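Local coordinates for protein aldehyde dehydrogenase 12 (Zea mays, PDB 6D97) that probably oxidises L-glutamate gamma-semialdehyde to glutamate with NAD+, the last step of proline catabolism in plants, at residues A373-R385 against N425-V439. Residues are numbered along the deposited sequence; the frame is centred on the assembly and turned at random.
Sequences AMIEHMNNLLKIR and NFELVTKEIFGPFQV
His377 sends its imidazole from helix 373-382 in among Leu428, Ile433 and Phe437, and the tight half of the contact is built round that ring. With CG anti to the backbone N (chi1 -177°), the ring reaches straight across. Ile433 lays its CD1 over one face, 3.4 Å from the ring centroid, a CH-pi contact, while Leu381 CG lies over the rim of the opposite face. The imidazole turns an edge toward the face of Phe437 in an offset edge-to-face pair, centroids 5.1 Å apart and planes at 65°. Elsewhere on its edge CE1 lies 3.2 Å from Leu428 O, close to the ring plane. Leu381 also forks: CD1 meets the rim of Phe437 at CZ (3.4 Å), and CD2 packs on Val429 CG2 (3.7 Å). Toward the start of the helix, Met374 SD rests on Pro436 CD. At the other end, buried Ile384 slides alongside the amide of Asn425, whose ND2 is bonded to Glu419 O.

The solvent side is looser: exposed Lys431 only brushes His377, CD to ND1 at 3.8 Å.

The helix thus covers the start of strand 437-443 in the mixed sheet. No direct hydrogen bond crosses; one water links His377 NE2 to Val429 O and Lys431 O, donating to both carbonyls, which implies an apolar interface whose histidine is fixed in rotation by packing plus a single water bridge.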
# COMPACT_ATOMS: atom_id res chain seq x y z
N ALA A 373 -10.81 9.31 47.66
CA ALA A 373 -9.56 9.20 46.92
C ALA A 373 -9.31 10.44 46.07
O ALA A 373 -8.17 10.90 45.95
CB ALA A 373 -9.58 7.94 46.05
N MET A 374 -10.37 10.99 45.48
CA MET A 374 -10.21 12.17 44.64
C MET A 374 -9.94 13.41 45.48
O MET A 374 -9.12 14.26 45.10
CB MET A 374 -11.45 12.37 43.77
CG MET A 374 -11.49 11.47 42.54
SD MET A 374 -12.96 11.70 41.52
CE MET A 374 -14.12 10.60 42.33
N ILE A 375 -10.62 13.54 46.63
CA ILE A 375 -10.35 14.65 47.53
C ILE A 375 -8.93 14.58 48.07
O ILE A 375 -8.21 15.59 48.12
CB ILE A 375 -11.38 14.67 48.68
CG1 ILE A 375 -12.76 15.13 48.17
CG2 ILE A 375 -10.89 15.56 49.81
CD1 ILE A 375 -12.80 16.59 47.79
N GLU A 376 -8.49 13.39 48.48
CA GLU A 376 -7.14 13.22 49.01
C GLU A 376 -6.10 13.63 47.98
O GLU A 376 -5.15 14.37 48.28
CB GLU A 376 -6.92 11.77 49.46
CG GLU A 376 -5.61 11.56 50.20
CD GLU A 376 -5.19 10.11 50.24
OE1 GLU A 376 -5.54 9.40 51.20
OE2 GLU A 376 -4.51 9.67 49.29
N HIS A 377 -6.25 13.15 46.73
CA HIS A 377 -5.35 13.55 45.64
C HIS A 377 -5.31 15.07 45.50
O HIS A 377 -4.23 15.67 45.41
CB HIS A 377 -5.79 12.91 44.33
CG HIS A 377 -4.89 13.21 43.17
ND1 HIS A 377 -3.57 12.79 43.12
CD2 HIS A 377 -5.11 13.90 42.02
CE1 HIS A 377 -3.03 13.20 41.99
NE2 HIS A 377 -3.94 13.87 41.31
N MET A 378 -6.47 15.71 45.47
CA MET A 378 -6.53 17.17 45.39
C MET A 378 -5.76 17.83 46.53
O MET A 378 -5.02 18.80 46.32
CB MET A 378 -7.99 17.65 45.42
CG MET A 378 -8.16 19.15 45.48
SD MET A 378 -9.89 19.59 45.74
CE MET A 378 -10.16 19.12 47.45
N ASN A 379 -5.94 17.34 47.76
CA ASN A 379 -5.23 17.91 48.90
C ASN A 379 -3.73 17.66 48.81
O ASN A 379 -2.93 18.52 49.19
CB ASN A 379 -5.81 17.36 50.20
CG ASN A 379 -7.18 17.91 50.52
OD1 ASN A 379 -7.46 19.09 50.25
ND2 ASN A 379 -8.05 17.09 51.09
N ASN A 380 -3.33 16.48 48.32
CA ASN A 380 -1.91 16.21 48.12
C ASN A 380 -1.30 17.19 47.13
O ASN A 380 -0.17 17.66 47.33
CB ASN A 380 -1.71 14.77 47.65
CG ASN A 380 -1.90 13.76 48.76
OD1 ASN A 380 -1.81 14.09 49.94
ND2 ASN A 380 -2.17 12.52 48.38
N LEU A 381 -2.03 17.50 46.05
CA LEU A 381 -1.54 18.49 45.10
C LEU A 381 -1.45 19.88 45.73
O LEU A 381 -0.52 20.64 45.45
CB LEU A 381 -2.44 18.52 43.86
CG LEU A 381 -2.38 17.30 42.95
CD1 LEU A 381 -3.47 17.35 41.91
CD2 LEU A 381 -1.02 17.24 42.27
N LEU A 382 -2.42 20.21 46.59
CA LEU A 382 -2.46 21.54 47.19
C LEU A 382 -1.33 21.79 48.18
O LEU A 382 -1.11 22.94 48.55
CB LEU A 382 -3.81 21.76 47.88
CG LEU A 382 -4.98 21.93 46.90
CD1 LEU A 382 -6.30 22.02 47.65
CD2 LEU A 382 -4.77 23.15 46.03
N LYS A 383 -0.61 20.74 48.60
CA LYS A 383 0.58 20.95 49.41
C LYS A 383 1.70 21.61 48.62
O LYS A 383 2.66 22.11 49.23
CB LYS A 383 1.07 19.61 49.98
CG LYS A 383 0.10 18.94 50.94
CD LYS A 383 0.52 17.52 51.25
CE LYS A 383 -0.43 16.87 52.24
NZ LYS A 383 -0.14 15.42 52.43
N ILE A 384 1.60 21.63 47.30
CA ILE A 384 2.65 22.15 46.44
C ILE A 384 2.57 23.67 46.40
O ILE A 384 1.48 24.25 46.30
CB ILE A 384 2.53 21.54 45.04
CG1 ILE A 384 2.70 20.02 45.12
CG2 ILE A 384 3.55 22.16 44.09
CD1 ILE A 384 2.23 19.28 43.89
N ARG A 385 3.73 24.33 46.48
CA ARG A 385 3.78 25.78 46.54
C ARG A 385 3.22 26.41 45.27
O ARG A 385 3.60 26.04 44.16
CB ARG A 385 5.22 26.25 46.76
N ASN A 425 6.87 15.70 43.12
CA ASN A 425 5.72 16.42 42.59
C ASN A 425 5.30 15.88 41.23
O ASN A 425 4.10 15.78 40.95
CB ASN A 425 6.03 17.92 42.48
CG ASN A 425 6.18 18.59 43.82
OD1 ASN A 425 5.78 18.05 44.85
ND2 ASN A 425 6.76 19.78 43.81
N PHE A 426 6.27 15.51 40.39
CA PHE A 426 5.94 15.06 39.05
C PHE A 426 5.09 13.79 39.08
O PHE A 426 4.06 13.69 38.41
CB PHE A 426 7.21 14.83 38.23
CG PHE A 426 6.95 14.44 36.81
CD1 PHE A 426 6.68 15.41 35.86
CD2 PHE A 426 6.91 13.10 36.44
CE1 PHE A 426 6.41 15.06 34.55
CE2 PHE A 426 6.63 12.74 35.13
CZ PHE A 426 6.39 13.73 34.19
N GLU A 427 5.54 12.78 39.84
CA GLU A 427 4.80 11.52 39.93
C GLU A 427 3.39 11.74 40.48
O GLU A 427 2.44 11.10 40.03
CB GLU A 427 5.56 10.52 40.81
CG GLU A 427 6.89 10.00 40.25
CD GLU A 427 7.96 11.06 40.22
OE1 GLU A 427 7.86 12.03 40.97
OE2 GLU A 427 8.91 10.94 39.43
N LEU A 428 3.23 12.65 41.44
CA LEU A 428 1.90 12.99 41.94
C LEU A 428 1.07 13.72 40.88
O LEU A 428 -0.11 13.37 40.66
CB LEU A 428 2.03 13.85 43.21
CG LEU A 428 0.73 14.32 43.86
CD1 LEU A 428 -0.03 13.15 44.43
CD2 LEU A 428 1.01 15.37 44.92
N VAL A 429 1.64 14.73 40.22
CA VAL A 429 0.89 15.55 39.25
C VAL A 429 0.47 14.70 38.06
O VAL A 429 -0.66 14.82 37.56
CB VAL A 429 1.74 16.78 38.83
CG1 VAL A 429 1.24 17.39 37.51
CG2 VAL A 429 1.75 17.82 39.95
N THR A 430 1.35 13.83 37.57
CA THR A 430 1.07 13.00 36.40
C THR A 430 0.36 11.69 36.77
O THR A 430 0.33 10.76 35.95
CB THR A 430 2.36 12.71 35.64
OG1 THR A 430 3.23 11.92 36.46
CG2 THR A 430 3.08 14.04 35.27
N LYS A 431 -0.23 11.59 37.95
CA LYS A 431 -0.97 10.40 38.33
C LYS A 431 -2.35 10.44 37.68
O LYS A 431 -3.06 11.44 37.78
CB LYS A 431 -1.09 10.33 39.86
CG LYS A 431 -1.91 9.19 40.41
CD LYS A 431 -2.28 9.49 41.84
CE LYS A 431 -3.09 8.37 42.44
NZ LYS A 431 -2.23 7.35 43.09
N GLU A 432 -2.74 9.35 37.03
CA GLU A 432 -4.04 9.30 36.38
C GLU A 432 -5.15 9.12 37.40
O GLU A 432 -5.13 8.14 38.16
CB GLU A 432 -4.09 8.17 35.34
CG GLU A 432 -5.34 8.19 34.50
CD GLU A 432 -5.58 6.88 33.78
OE1 GLU A 432 -5.24 5.84 34.36
OE2 GLU A 432 -6.13 6.90 32.66
N ILE A 433 -6.10 10.05 37.43
CA ILE A 433 -7.31 9.96 38.23
C ILE A 433 -8.46 9.71 37.26
O ILE A 433 -8.86 10.62 36.51
CB ILE A 433 -7.55 11.21 39.08
CG1 ILE A 433 -6.24 11.73 39.67
CG2 ILE A 433 -8.57 10.94 40.20
CD1 ILE A 433 -5.61 10.79 40.73
N PHE A 434 -9.00 8.49 37.27
CA PHE A 434 -10.03 8.11 36.31
C PHE A 434 -11.37 8.69 36.78
O PHE A 434 -12.33 7.98 37.08
CB PHE A 434 -10.09 6.60 36.10
CG PHE A 434 -10.46 6.22 34.69
CD1 PHE A 434 -9.66 6.64 33.62
CD2 PHE A 434 -11.59 5.49 34.41
CE1 PHE A 434 -10.01 6.32 32.32
CE2 PHE A 434 -11.93 5.17 33.11
CZ PHE A 434 -11.14 5.59 32.07
N GLY A 435 -11.40 10.03 36.84
CA GLY A 435 -12.55 10.79 37.27
C GLY A 435 -12.51 12.19 36.71
O GLY A 435 -11.61 12.56 35.95
N PRO A 436 -13.50 13.03 37.09
CA PRO A 436 -13.57 14.41 36.54
C PRO A 436 -12.57 15.33 37.24
O PRO A 436 -12.90 16.11 38.15
CB PRO A 436 -15.02 14.80 36.80
CG PRO A 436 -15.53 13.85 37.93
CD PRO A 436 -14.44 12.83 38.20
N PHE A 437 -11.32 15.27 36.80
CA PHE A 437 -10.23 15.93 37.51
C PHE A 437 -9.09 16.18 36.53
O PHE A 437 -8.68 15.27 35.81
CB PHE A 437 -9.73 15.10 38.70
CG PHE A 437 -8.69 15.79 39.55
CD1 PHE A 437 -7.36 15.77 39.18
CD2 PHE A 437 -9.05 16.47 40.70
CE1 PHE A 437 -6.40 16.43 39.96
CE2 PHE A 437 -8.09 17.12 41.47
CZ PHE A 437 -6.77 17.10 41.09
N GLN A 438 -8.57 17.41 36.53
CA GLN A 438 -7.44 17.74 35.67
C GLN A 438 -6.53 18.71 36.41
O GLN A 438 -6.94 19.42 37.33
CB GLN A 438 -7.90 18.39 34.35
CG GLN A 438 -8.72 19.65 34.52
CD GLN A 438 -8.95 20.37 33.22
OE1 GLN A 438 -8.08 20.40 32.35
NE2 GLN A 438 -10.10 20.97 33.08
N VAL A 439 -5.27 18.75 35.97
CA VAL A 439 -4.30 19.73 36.43
C VAL A 439 -4.11 20.77 35.33
O VAL A 439 -4.01 20.42 34.14
CB VAL A 439 -2.97 19.07 36.82
CG1 VAL A 439 -1.93 20.11 37.23
CG2 VAL A 439 -3.19 18.07 37.95
O HOH W 1 -3.42 14.24 38.47